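Local coordinates for BDI_3064 protein (Parabacteroides distasonis ATCC 8503, PDB 5Z06), which releases sophorose from the non-reducing end of linear β-1,2-glucan and β-1,2-glucooligosaccharides as an exo-acting glycoside hydrolase, at residues 5-10 with 178-183; 77-82 with 151-156; 183-188 with 262-267; 105-110 with 140-145. All coordinates share one frame; numbering follows the deposited sequence.

In the fold
The four contacts illustrate how a two-sheet β domain is held together and how it meets the β domain that follows it. Contacts 1, 2 and 4 belong to the N-terminal two-sheet domain. Contact 3 lies where the chain leaves it for the next β domain. Contacts 1 and 2 have centres about 10 Å apart and meet where Y8 OH bonds to L155 O, 2.6 Å away. Contacts 2 and 4, with centres about 14 Å apart, share the sheet holding strands 104-109 and 155-161. S183 is common to contacts 1 and 3, and Y264 OH reaches both D7 and R82. A bound calcium ion lies about 9 Å from the side chain of V9.

Contact 1: 5-10 with 178-183; sequences PYDYVF and ELLPAS
L179 reaches two aromatic rings by running alongside Y8, with both side chains pointing the same way, and slanting across F10. The leucine divides its methyls between them. CD1 lies 3.7 Å from Y8 CD2, while L179 CD2 comes up to the edge of the F10 ring, 3.8 Å from F10 CE2. Y8 owes its place to a first torsion that sets CG opposite the backbone N (chi1 -169°), and the edge of its ring also receives F10 CZ. Y72 stacks on the Y8 ring and F81 meets it edge-to-face.

Beneath these side chains the short strand 9-11 joins strand 169-180 in the antiparallel sheet of the N-terminal domain. V9 and E178 form a non-hydrogen-bonded pair, their CA atoms 4.0 Å apart, and L179 N donates an almost straight bond (177°) to Y8 O at 2.8 Å.

V9 and E178 project from the same face of the sheet, side by side, with V9 CG2 against E178 OE1. That carboxylate oxygen is 4.4 Å from D7 OD2. The like charges are probably eased by R238, which salt-bridges D7 and makes a long, weak ion pair with E178, and by K218, the salt-bridge partner of E178 OE2. Y264 OH also hydrogen-bonds D7 OD2, and R82 salt-bridges D7 OD1. A water donates to D7 OD1 and to L179 O, at 2.7 Å from each.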
loop_
_atom_site.group_PDB
_atom_site.type_symbol
_atom_site.label_atom_id
_atom_site.label_comp_id
_atom_site.label_asym_id
_atom_site.label_seq_id
_atom_site.Cartn_x
_atom_site.Cartn_y
_atom_site.Cartn_z
ATOM N N PRO A 5 -11.770 12.693 8.452
ATOM C CA PRO A 5 -10.880 13.594 7.742
ATOM C C PRO A 5 -9.415 13.419 8.180
ATOM O O PRO A 5 -9.100 13.255 9.368
ATOM C CB PRO A 5 -11.437 14.977 8.096
ATOM C CG PRO A 5 -12.080 14.794 9.438
ATOM C CD PRO A 5 -12.470 13.356 9.572
ATOM N N TYR A 6 -8.532 13.440 7.201
ATOM C CA TYR A 6 -7.106 13.581 7.479
ATOM C C TYR A 6 -6.741 15.040 7.785
ATOM O O TYR A 6 -7.467 15.985 7.441
ATOM C CB TYR A 6 -6.292 13.104 6.289
ATOM C CG TYR A 6 -6.317 11.607 6.130
ATOM C CD1 TYR A 6 -5.519 10.801 6.930
ATOM C CD2 TYR A 6 -7.129 10.998 5.177
ATOM C CE1 TYR A 6 -5.522 9.431 6.784
ATOM C CE2 TYR A 6 -7.131 9.625 5.014
ATOM C CZ TYR A 6 -6.329 8.845 5.828
ATOM O OH TYR A 6 -6.337 7.485 5.699
ATOM N N ASP A 7 -5.618 15.217 8.447
ATOM C CA ASP A 7 -4.940 16.491 8.379
ATOM C C ASP A 7 -4.114 16.479 7.101
ATOM O O ASP A 7 -3.514 15.454 6.753
ATOM C CB ASP A 7 -4.077 16.682 9.600
ATOM C CG ASP A 7 -4.871 16.623 10.864
ATOM O OD1 ASP A 7 -5.969 17.227 10.907
ATOM O OD2 ASP A 7 -4.388 15.973 11.805
ATOM N N TYR A 8 -4.118 17.604 6.397
ATOM C CA TYR A 8 -3.281 17.786 5.217
ATOM C C TYR A 8 -1.874 18.176 5.675
ATOM O O TYR A 8 -1.575 19.349 5.989
ATOM C CB TYR A 8 -3.898 18.834 4.345
ATOM C CG TYR A 8 -3.303 18.950 2.986
ATOM C CD1 TYR A 8 -3.828 18.233 1.921
ATOM C CD2 TYR A 8 -2.251 19.821 2.736
ATOM C CE1 TYR A 8 -3.313 18.376 0.654
ATOM C CE2 TYR A 8 -1.726 19.954 1.465
ATOM C CZ TYR A 8 -2.258 19.230 0.435
ATOM O OH TYR A 8 -1.749 19.367 -0.827
ATOM N N VAL A 9 -1.023 17.156 5.737
ATOM C CA VAL A 9 0.301 17.245 6.339
ATOM C C VAL A 9 1.346 17.368 5.243
ATOM O O VAL A 9 1.337 16.593 4.309
ATOM C CB VAL A 9 0.572 15.986 7.190
ATOM C CG1 VAL A 9 1.993 15.952 7.740
ATOM C CG2 VAL A 9 -0.427 15.914 8.331
ATOM N N PHE A 10 2.249 18.332 5.371
ATOM C CA PHE A 10 3.402 18.441 4.489
ATOM C C PHE A 10 4.580 17.632 5.013
ATOM O O PHE A 10 5.363 17.102 4.242
ATOM C CB PHE A 10 3.817 19.894 4.340
ATOM C CG PHE A 10 2.795 20.723 3.661
ATOM C CD1 PHE A 10 2.718 20.740 2.282
ATOM C CD2 PHE A 10 1.886 21.476 4.400
ATOM C CE1 PHE A 10 1.759 21.502 1.637
ATOM C CE2 PHE A 10 0.927 22.252 3.757
ATOM C CZ PHE A 10 0.866 22.269 2.378
ATOM N N GLU A 178 1.996 21.161 8.711
ATOM C CA GLU A 178 0.661 20.687 8.426
ATOM C C GLU A 178 -0.354 21.817 8.446
ATOM O O GLU A 178 -0.146 22.866 9.094
ATOM C CB GLU A 178 0.252 19.623 9.451
ATOM C CG GLU A 178 0.256 20.100 10.888
ATOM C CD GLU A 178 0.032 18.983 11.884
ATOM O OE1 GLU A 178 -0.395 17.867 11.497
ATOM O OE2 GLU A 178 0.279 19.231 13.073
ATOM N N LEU A 179 -1.452 21.575 7.739
ATOM C CA LEU A 179 -2.607 22.433 7.795
ATOM C C LEU A 179 -3.516 21.911 8.888
ATOM O O LEU A 179 -3.757 20.705 8.966
ATOM C CB LEU A 179 -3.319 22.459 6.457
ATOM C CG LEU A 179 -2.498 22.896 5.257
ATOM C CD1 LEU A 179 -3.396 23.040 4.050
ATOM C CD2 LEU A 179 -1.757 24.187 5.532
ATOM N N LEU A 180 -3.990 22.818 9.739
ATOM C CA LEU A 180 -4.872 22.495 10.858
ATOM C C LEU A 180 -6.076 23.419 10.823
ATOM O O LEU A 180 -6.000 24.505 10.249
ATOM C CB LEU A 180 -4.164 22.690 12.188
ATOM C CG LEU A 180 -3.048 21.713 12.536
ATOM C CD1 LEU A 180 -2.332 22.139 13.811
ATOM C CD2 LEU A 180 -3.591 20.304 12.713
ATOM N N PRO A 181 -7.192 22.991 11.436
ATOM C CA PRO A 181 -8.353 23.861 11.452
ATOM C C PRO A 181 -8.169 24.970 12.486
ATOM O O PRO A 181 -7.355 24.830 13.390
ATOM C CB PRO A 181 -9.498 22.913 11.818
ATOM C CG PRO A 181 -8.852 21.819 12.572
ATOM C CD PRO A 181 -7.467 21.680 12.048
ATOM N N ALA A 182 -8.903 26.071 12.322
ATOM C CA ALA A 182 -8.866 27.184 13.278
ATOM C C ALA A 182 -9.243 26.698 14.667
ATOM O O ALA A 182 -8.554 26.966 15.642
ATOM C CB ALA A 182 -9.816 28.278 12.837
ATOM N N SER A 183 -10.341 25.958 14.739
ATOM C CA SER A 183 -10.738 25.280 15.975
ATOM C C SER A 183 -10.080 23.904 16.004
ATOM O O SER A 183 -10.464 23.017 15.246
ATOM C CB SER A 183 -12.266 25.128 16.038
ATOM O OG SER A 183 -12.663 24.533 17.258
HETATM O O HOH W 1 -6.137 19.583 9.593
#

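Contact 2: 77-82 with 151-156; sequences GNDFFR and NIKKLA
The loop 77-82, which leads from strand 65-71 to strand 86-93 in the N-terminal β domain, meets the helix-like turn at 152-154 through two pairings, F81 with I152 and D79 with K153. The turn runs directly into strand 155-161, with L155 at the centre of an inverse gamma turn.

The apolar pairing is the more deeply buried. I152 uses both ends of its branched side chain: CG2 lies 3.7 Å from F81 CD2, and CD1 reaches F81 CB at 3.9 Å. The ring of F81 is also bordered by the lysine. K153 passes it at about a right angle, bringing CE to the edge of the ring, near its plane, 3.9 Å from F81 CE2.

The K153 chain is fully extended beyond CG, and its last torsion (177°) carries NZ on from CE, past the phenyl group, to the polar end of the contact. There NZ forms a salt bridge with D79 OD1 at 2.7 Å, approaching the lone pair that faces away from the other carboxylate oxygen. A second, weak bond runs from K153 NZ to N78 O at 3.1 Å. The remaining oxygen, D79 OD2, pairs with R317, while N78 ND2 is bound by P315 O and R76 O.

N78 O and D79 OD1 are both acceptors, yet they stand only 3.1 Å apart; a shared ammonium group probably offsets their mutual repulsion, and with K153 on one oxygen and R317 on the other, the D79 carboxylate would be expected to remain ionised.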
loop_
_atom_site.group_PDB
_atom_site.type_symbol
_atom_site.label_atom_id
_atom_site.label_comp_id
_atom_site.label_asym_id
_atom_site.label_seq_id
_atom_site.Cartn_x
_atom_site.Cartn_y
_atom_site.Cartn_z
ATOM N N GLY A 77 -6.357 7.628 -1.948
ATOM C CA GLY A 77 -7.514 7.694 -1.056
ATOM C C GLY A 77 -7.452 8.713 0.074
ATOM O O GLY A 77 -8.386 8.769 0.883
ATOM N N ASN A 78 -6.377 9.518 0.139
ATOM C CA ASN A 78 -6.277 10.640 1.082
ATOM C C ASN A 78 -6.864 11.833 0.341
ATOM O O ASN A 78 -6.170 12.562 -0.387
ATOM C CB ASN A 78 -4.835 10.932 1.538
ATOM C CG ASN A 78 -4.281 9.885 2.489
ATOM O OD1 ASN A 78 -3.597 10.228 3.451
ATOM N ND2 ASN A 78 -4.523 8.611 2.200
ATOM N N ASP A 79 -8.174 11.962 0.489
ATOM C CA ASP A 79 -8.990 12.920 -0.263
ATOM C C ASP A 79 -9.840 13.794 0.625
ATOM O O ASP A 79 -10.236 14.861 0.198
ATOM C CB ASP A 79 -9.910 12.155 -1.233
ATOM C CG ASP A 79 -9.137 11.193 -2.126
ATOM O OD1 ASP A 79 -8.092 11.615 -2.672
ATOM O OD2 ASP A 79 -9.549 10.010 -2.265
ATOM N N PHE A 80 -10.128 13.330 1.838
ATOM C CA PHE A 80 -10.963 14.028 2.774
ATOM C C PHE A 80 -10.096 14.531 3.899
ATOM O O PHE A 80 -9.390 13.767 4.534
ATOM C CB PHE A 80 -12.044 13.093 3.299
ATOM C CG PHE A 80 -12.935 12.566 2.219
ATOM C CD1 PHE A 80 -13.814 13.420 1.557
ATOM C CD2 PHE A 80 -12.871 11.232 1.824
ATOM C CE1 PHE A 80 -14.634 12.952 0.539
ATOM C CE2 PHE A 80 -13.692 10.758 0.813
ATOM C CZ PHE A 80 -14.572 11.618 0.168
ATOM N N PHE A 81 -10.168 15.835 4.122
ATOM C CA PHE A 81 -9.329 16.545 5.056
ATOM C C PHE A 81 -10.193 17.496 5.861
ATOM O O PHE A 81 -11.271 17.919 5.436
ATOM C CB PHE A 81 -8.239 17.348 4.328
ATOM C CG PHE A 81 -7.337 16.513 3.467
ATOM C CD1 PHE A 81 -6.189 15.920 3.994
ATOM C CD2 PHE A 81 -7.638 16.298 2.126
ATOM C CE1 PHE A 81 -5.359 15.139 3.195
ATOM C CE2 PHE A 81 -6.808 15.515 1.324
ATOM C CZ PHE A 81 -5.670 14.940 1.859
ATOM N N ARG A 82 -9.686 17.841 7.026
ATOM C CA ARG A 82 -10.267 18.892 7.832
ATOM C C ARG A 82 -10.097 20.168 7.060
ATOM O O ARG A 82 -9.092 20.347 6.360
ATOM C CB ARG A 82 -9.527 19.017 9.148
ATOM C CG ARG A 82 -9.660 17.827 10.044
ATOM C CD ARG A 82 -9.048 18.159 11.367
ATOM N NE ARG A 82 -8.602 16.976 12.093
ATOM C CZ ARG A 82 -9.367 16.150 12.822
ATOM N NH1 ARG A 82 -10.685 16.315 12.952
ATOM N NH2 ARG A 82 -8.787 15.137 13.441
ATOM N N ASN A 151 -10.266 22.037 -3.088
ATOM C CA ASN A 151 -9.086 22.833 -3.497
ATOM C C ASN A 151 -7.789 22.628 -2.692
ATOM O O ASN A 151 -6.753 23.160 -3.086
ATOM C CB ASN A 151 -9.445 24.338 -3.536
ATOM C CG ASN A 151 -9.871 24.878 -2.188
ATOM O OD1 ASN A 151 -9.485 24.360 -1.144
ATOM N ND2 ASN A 151 -10.676 25.929 -2.203
ATOM N N ILE A 152 -7.847 21.883 -1.585
ATOM C CA ILE A 152 -6.701 21.741 -0.675
ATOM C C ILE A 152 -5.466 21.131 -1.355
ATOM O O ILE A 152 -4.334 21.531 -1.082
ATOM C CB ILE A 152 -7.090 20.945 0.598
ATOM C CG1 ILE A 152 -6.021 21.095 1.675
ATOM C CG2 ILE A 152 -7.383 19.478 0.268
ATOM C CD1 ILE A 152 -6.473 20.608 3.037
ATOM N N LYS A 153 -5.694 20.212 -2.281
ATOM C CA LYS A 153 -4.620 19.579 -3.028
ATOM C C LYS A 153 -3.885 20.491 -3.982
ATOM O O LYS A 153 -2.829 20.109 -4.490
ATOM C CB LYS A 153 -5.147 18.371 -3.796
ATOM C CG LYS A 153 -5.555 17.287 -2.837
ATOM C CD LYS A 153 -5.811 15.983 -3.539
ATOM C CE LYS A 153 -6.263 14.981 -2.503
ATOM N NZ LYS A 153 -6.588 13.734 -3.203
ATOM N N LYS A 154 -4.429 21.681 -4.233
ATOM C CA LYS A 154 -3.663 22.724 -4.923
ATOM C C LYS A 154 -2.570 23.366 -4.044
ATOM O O LYS A 154 -1.724 24.106 -4.551
ATOM C CB LYS A 154 -4.614 23.761 -5.523
ATOM C CG LYS A 154 -5.338 23.193 -6.739
ATOM C CD LYS A 154 -6.484 24.056 -7.216
ATOM C CE LYS A 154 -6.905 23.606 -8.615
ATOM N NZ LYS A 154 -8.264 24.088 -8.968
ATOM N N LEU A 155 -2.604 23.103 -2.742
ATOM C CA LEU A 155 -1.561 23.558 -1.835
ATOM C C LEU A 155 -0.479 22.484 -1.866
ATOM O O LEU A 155 -0.450 21.565 -1.029
ATOM C CB LEU A 155 -2.133 23.779 -0.429
ATOM C CG LEU A 155 -3.377 24.708 -0.349
ATOM C CD1 LEU A 155 -3.767 24.925 1.104
ATOM C CD2 LEU A 155 -3.170 26.054 -1.048
ATOM N N ALA A 156 0.375 22.590 -2.878
ATOM C CA ALA A 156 1.331 21.530 -3.213
ATOM C C ALA A 156 2.507 21.491 -2.243
ATOM O O ALA A 156 2.982 20.412 -1.902
ATOM C CB ALA A 156 1.833 21.674 -4.641
#

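Contact 3: 183-188 with 262-267; sequences SLPSVS and VDYALN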
loop_
_atom_site.group_PDB
_atom_site.type_symbol
_atom_site.label_atom_id
_atom_site.label_comp_id
_atom_site.label_asym_id
_atom_site.label_seq_id
_atom_site.Cartn_x
_atom_site.Cartn_y
_atom_site.Cartn_z
ATOM N N SER A 183 -10.341 25.958 14.739
ATOM C CA SER A 183 -10.738 25.280 15.975
ATOM C C SER A 183 -10.080 23.904 16.004
ATOM O O SER A 183 -10.464 23.017 15.246
ATOM C CB SER A 183 -12.266 25.128 16.038
ATOM O OG SER A 183 -12.663 24.533 17.258
ATOM N N LEU A 184 -9.092 23.731 16.876
ATOM C CA LEU A 184 -8.461 22.437 17.035
ATOM C C LEU A 184 -9.485 21.461 17.591
ATOM O O LEU A 184 -10.187 21.800 18.540
ATOM C CB LEU A 184 -7.273 22.515 17.988
ATOM C CG LEU A 184 -6.122 23.408 17.527
ATOM C CD1 LEU A 184 -5.024 23.412 18.582
ATOM C CD2 LEU A 184 -5.589 22.990 16.164
ATOM N N PRO A 185 -9.585 20.253 16.998
ATOM C CA PRO A 185 -10.414 19.210 17.616
ATOM C C PRO A 185 -10.022 19.032 19.079
ATOM O O PRO A 185 -8.835 19.051 19.394
ATOM C CB PRO A 185 -10.071 17.944 16.821
ATOM C CG PRO A 185 -9.513 18.424 15.537
ATOM C CD PRO A 185 -8.922 19.786 15.768
ATOM N N SER A 186 -10.999 18.919 19.965
ATOM C CA SER A 186 -10.700 18.625 21.355
ATOM C C SER A 186 -11.346 17.306 21.736
ATOM O O SER A 186 -12.094 16.694 20.960
ATOM C CB SER A 186 -11.139 19.773 22.273
ATOM O OG SER A 186 -12.501 20.061 22.067
ATOM N N VAL A 187 -10.986 16.847 22.924
ATOM C CA VAL A 187 -11.505 15.614 23.484
ATOM C C VAL A 187 -12.020 15.968 24.878
ATOM O O VAL A 187 -11.405 16.787 25.571
ATOM C CB VAL A 187 -10.407 14.522 23.523
ATOM C CG1 VAL A 187 -9.776 14.356 22.148
ATOM C CG2 VAL A 187 -9.319 14.824 24.552
ATOM N N SER A 188 -13.140 15.376 25.287
ATOM C CA SER A 188 -13.650 15.593 26.651
ATOM C C SER A 188 -12.671 15.000 27.689
ATOM O O SER A 188 -12.337 15.672 28.675
ATOM C CB SER A 188 -15.077 15.046 26.815
ATOM O OG SER A 188 -15.209 13.764 26.231
ATOM N N VAL A 262 -2.254 11.860 22.476
ATOM C CA VAL A 262 -1.980 13.285 22.397
ATOM C C VAL A 262 -3.126 13.912 21.618
ATOM O O VAL A 262 -3.470 13.429 20.545
ATOM C CB VAL A 262 -0.645 13.545 21.686
ATOM C CG1 VAL A 262 -0.338 15.034 21.576
ATOM C CG2 VAL A 262 0.478 12.827 22.417
ATOM N N ASP A 263 -3.728 14.970 22.169
ATOM C CA ASP A 263 -4.806 15.687 21.481
ATOM C C ASP A 263 -4.213 16.781 20.614
ATOM O O ASP A 263 -2.999 17.011 20.642
ATOM C CB ASP A 263 -5.864 16.219 22.475
ATOM C CG ASP A 263 -5.364 17.361 23.376
ATOM O OD1 ASP A 263 -4.438 18.109 23.011
ATOM O OD2 ASP A 263 -5.937 17.506 24.474
ATOM N N TYR A 264 -5.056 17.463 19.851
ATOM C CA TYR A 264 -4.579 18.518 18.957
ATOM C C TYR A 264 -3.989 19.744 19.661
ATOM O O TYR A 264 -3.194 20.477 19.065
ATOM C CB TYR A 264 -5.666 18.927 17.961
ATOM C CG TYR A 264 -5.741 17.977 16.797
ATOM C CD1 TYR A 264 -6.296 16.710 16.939
ATOM C CD2 TYR A 264 -5.219 18.332 15.557
ATOM C CE1 TYR A 264 -6.357 15.838 15.866
ATOM C CE2 TYR A 264 -5.270 17.473 14.483
ATOM C CZ TYR A 264 -5.828 16.219 14.642
ATOM O OH TYR A 264 -5.888 15.364 13.568
ATOM N N ALA A 265 -4.350 19.949 20.928
ATOM C CA ALA A 265 -3.704 20.962 21.767
ATOM C C ALA A 265 -2.335 20.499 22.277
ATOM O O ALA A 265 -1.645 21.266 22.955
ATOM C CB ALA A 265 -4.599 21.341 22.936
ATOM N N LEU A 266 -1.961 19.254 21.946
ATOM C CA LEU A 266 -0.724 18.614 22.371
ATOM C C LEU A 266 -0.696 18.352 23.876
ATOM O O LEU A 266 0.358 18.271 24.478
ATOM C CB LEU A 266 0.524 19.361 21.870
ATOM C CG LEU A 266 0.505 19.722 20.380
ATOM C CD1 LEU A 266 1.795 20.399 19.967
ATOM C CD2 LEU A 266 0.268 18.501 19.500
ATOM N N ASN A 267 -1.867 18.174 24.473
ATOM C CA ASN A 267 -1.933 17.616 25.820
ATOM C C ASN A 267 -1.718 16.130 25.673
ATOM O O ASN A 267 -2.053 15.552 24.647
ATOM C CB ASN A 267 -3.288 17.849 26.484
ATOM C CG ASN A 267 -3.673 19.312 26.514
ATOM O OD1 ASN A 267 -2.908 20.162 26.983
ATOM N ND2 ASN A 267 -4.849 19.615 25.986
HETATM O O HOH W 2 -7.848 16.675 19.999
#
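The principal apolar contact is a CH-pi interaction between P185 and Y264. P185 CG sits almost directly over one face of the tyrosine ring, 4.0 Å from the centroid and 13° off the normal, while CD and CB of the proline spread over CG and CD1 of the ring. L184 extends this surface: its CB meets Y264 CB at 3.9 Å, and with CG opposite the carbonyl carbon (chi1 -63°) its CD1 methyl comes to 3.5 Å from Y264 O. V187 CG2 touches D263 CB.

Polar contact between the segments is indirect. One water donates to P185 O at 2.6 Å and accepts from Y264 N at 2.9 Å, lying in plane at the edge of the Y264 ring.

Hydrogen bonds within 262-267 shape the turn that presents Y264. D263 to L266 form a type I beta turn, and the D263 carboxylate holds N267 twice: N267 N meets D263 OD1 from above the carboxylate plane at 3.0 Å, and N267 ND2 bonds to the syn lone pair of D263 OD2 at 2.8 Å.

Segment 183-188 connects strand 169-180 of the N-terminal domain with strand 194-200, and the turn follows strand 254-262 of the next β domain, whose seven strands suggest a fibronectin type III-like fold. P185 also rests on R82, and the Y264 hydroxyl bonds to D7 and R82, which places the Y264 ring at the boundary between the domains.

Contact 4: 105-110 with 140-145; sequences IAIRYA and EDFGLN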
loop_
_atom_site.group_PDB
_atom_site.type_symbol
_atom_site.label_atom_id
_atom_site.label_comp_id
_atom_site.label_asym_id
_atom_site.label_seq_id
_atom_site.Cartn_x
_atom_site.Cartn_y
_atom_site.Cartn_z
ATOM N N ILE A 105 8.393 32.463 3.933
ATOM C CA ILE A 105 7.609 31.270 3.781
ATOM C C ILE A 105 6.369 31.594 2.980
ATOM O O ILE A 105 5.758 32.635 3.174
ATOM C CB ILE A 105 7.259 30.624 5.143
ATOM C CG1 ILE A 105 6.354 29.411 4.948
ATOM C CG2 ILE A 105 6.607 31.614 6.094
ATOM C CD1 ILE A 105 6.343 28.511 6.168
ATOM N N ALA A 106 6.020 30.662 2.108
ATOM C CA ALA A 106 4.948 30.783 1.161
ATOM C C ALA A 106 4.397 29.394 0.917
ATOM O O ALA A 106 4.892 28.393 1.460
ATOM C CB ALA A 106 5.447 31.381 -0.139
ATOM N N ILE A 107 3.336 29.331 0.133
ATOM C CA ILE A 107 2.778 28.052 -0.260
ATOM C C ILE A 107 2.857 28.028 -1.768
ATOM O O ILE A 107 2.490 29.003 -2.417
ATOM C CB ILE A 107 1.366 27.850 0.316
ATOM C CG1 ILE A 107 1.500 27.610 1.824
ATOM C CG2 ILE A 107 0.670 26.665 -0.357
ATOM C CD1 ILE A 107 0.211 27.602 2.621
ATOM N N ARG A 108 3.406 26.944 -2.303
ATOM C CA ARG A 108 3.460 26.753 -3.720
ATOM C C ARG A 108 2.210 26.007 -4.125
ATOM O O ARG A 108 1.897 24.969 -3.531
ATOM C CB ARG A 108 4.686 25.956 -4.155
ATOM C CG ARG A 108 4.793 25.881 -5.676
ATOM C CD ARG A 108 6.008 25.145 -6.225
ATOM N NE ARG A 108 6.143 23.798 -5.695
ATOM C CZ ARG A 108 5.380 22.743 -5.996
ATOM N NH1 ARG A 108 4.335 22.826 -6.818
ATOM N NH2 ARG A 108 5.650 21.583 -5.428
ATOM N N TYR A 109 1.529 26.533 -5.149
ATOM C CA TYR A 109 0.352 25.903 -5.714
ATOM C C TYR A 109 0.763 24.768 -6.618
ATOM O O TYR A 109 1.925 24.697 -7.044
ATOM C CB TYR A 109 -0.519 26.902 -6.498
ATOM C CG TYR A 109 -1.166 27.962 -5.630
ATOM C CD1 TYR A 109 -2.228 27.644 -4.779
ATOM C CD2 TYR A 109 -0.721 29.292 -5.658
ATOM C CE1 TYR A 109 -2.834 28.615 -3.991
ATOM C CE2 TYR A 109 -1.315 30.259 -4.873
ATOM C CZ TYR A 109 -2.368 29.914 -4.053
ATOM O OH TYR A 109 -2.947 30.863 -3.281
ATOM N N ALA A 110 -0.188 23.889 -6.918
ATOM C CA ALA A 110 0.041 22.779 -7.857
ATOM C C ALA A 110 0.507 23.241 -9.248
ATOM O O ALA A 110 1.253 22.524 -9.922
ATOM C CB ALA A 110 -1.211 21.920 -7.978
ATOM N N GLU A 140 -5.144 32.677 5.778
ATOM C CA GLU A 140 -5.492 34.092 5.534
ATOM C C GLU A 140 -4.274 34.975 5.169
ATOM O O GLU A 140 -4.285 35.654 4.133
ATOM C CB GLU A 140 -6.152 34.611 6.811
ATOM C CG GLU A 140 -7.134 35.744 6.653
ATOM C CD GLU A 140 -7.686 36.179 7.996
ATOM O OE1 GLU A 140 -7.436 35.478 9.005
ATOM O OE2 GLU A 140 -8.360 37.221 8.043
ATOM N N ASP A 141 -3.212 34.909 5.982
ATOM C CA ASP A 141 -1.986 35.728 5.776
ATOM C C ASP A 141 -1.271 35.429 4.447
ATOM O O ASP A 141 -0.631 36.325 3.876
ATOM C CB ASP A 141 -1.007 35.577 6.942
ATOM C CG ASP A 141 -1.599 36.022 8.299
ATOM O OD1 ASP A 141 -2.805 36.346 8.368
ATOM O OD2 ASP A 141 -0.861 36.047 9.314
ATOM N N PHE A 142 -1.398 34.188 3.934
ATOM C CA PHE A 142 -0.928 33.849 2.569
ATOM C C PHE A 142 -1.857 34.357 1.477
ATOM O O PHE A 142 -1.534 34.255 0.284
ATOM C CB PHE A 142 -0.717 32.334 2.389
ATOM C CG PHE A 142 0.370 31.760 3.264
ATOM C CD1 PHE A 142 1.708 32.044 3.012
ATOM C CD2 PHE A 142 0.057 30.925 4.328
ATOM C CE1 PHE A 142 2.708 31.511 3.817
ATOM C CE2 PHE A 142 1.054 30.392 5.138
ATOM C CZ PHE A 142 2.386 30.683 4.879
ATOM N N GLY A 143 -3.003 34.909 1.872
ATOM C CA GLY A 143 -3.985 35.409 0.927
ATOM C C GLY A 143 -4.754 34.245 0.350
ATOM O O GLY A 143 -5.193 34.307 -0.792
ATOM N N LEU A 144 -4.900 33.182 1.147
ATOM C CA LEU A 144 -5.674 32.009 0.760
ATOM C C LEU A 144 -7.112 32.185 1.209
ATOM O O LEU A 144 -7.393 32.392 2.404
ATOM C CB LEU A 144 -5.112 30.721 1.383
ATOM C CG LEU A 144 -3.770 30.239 0.816
ATOM C CD1 LEU A 144 -3.106 29.272 1.772
ATOM C CD2 LEU A 144 -3.966 29.615 -0.549
ATOM N N ASN A 145 -8.009 32.047 0.238
ATOM C CA ASN A 145 -9.445 32.006 0.481
ATOM C C ASN A 145 -9.751 30.659 1.161
ATOM O O ASN A 145 -8.829 29.873 1.427
ATOM C CB ASN A 145 -10.220 32.173 -0.846
ATOM C CG ASN A 145 -9.781 33.408 -1.648
ATOM O OD1 ASN A 145 -9.407 34.435 -1.083
ATOM N ND2 ASN A 145 -9.811 33.298 -2.972
#
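The loop 140-145 passes strand 104-109 without a backbone hydrogen bond between them, the closest CA atoms, those of A106 and F142, being 6.8 Å apart, and the turn that delivers F142 is closed by a bond from G143 N to E140 O, the glycine taking a positive phi of 78°.

F142 carries most of the contact. Its ring receives I107 over one face, the two side chains crossing at about a right angle. The CD1 methyl of I107 makes a CH-pi contact there, 4.1 Å from the ring centroid, displaced toward the rim and closest to F142 CD2. I107 places CG1 opposite its carbonyl carbon (chi1 -72°), and the extended chain beyond it brings this terminal methyl to the ring. The ring edge lies against the strand backbone: F142 CE1 is 3.3 Å from I105 O, near the ring plane. I105 CG1 comes within 4.2 Å of F142 CZ.

L144 continues the apolar row. Its CD1 meets the same I107 methyl, CD1 to CD1, at 3.8 Å. The L144 and Y109 side chains slide past each other in opposite directions, with L144 CD2 3.8 Å from Y109 CE1 and closer still, 3.2 Å, to Y109 OH.

I105, I107 and Y109, every second residue of the strand, all touch the loop, whereas A106 turns its side chain away. Because F142 packs on L87 and I137, and I105 on L87, M89 and I137, all of the other sheet, the arrangement is that of a β-sandwich interior, here covered by the loop from strand 132-138 to strand 155-161.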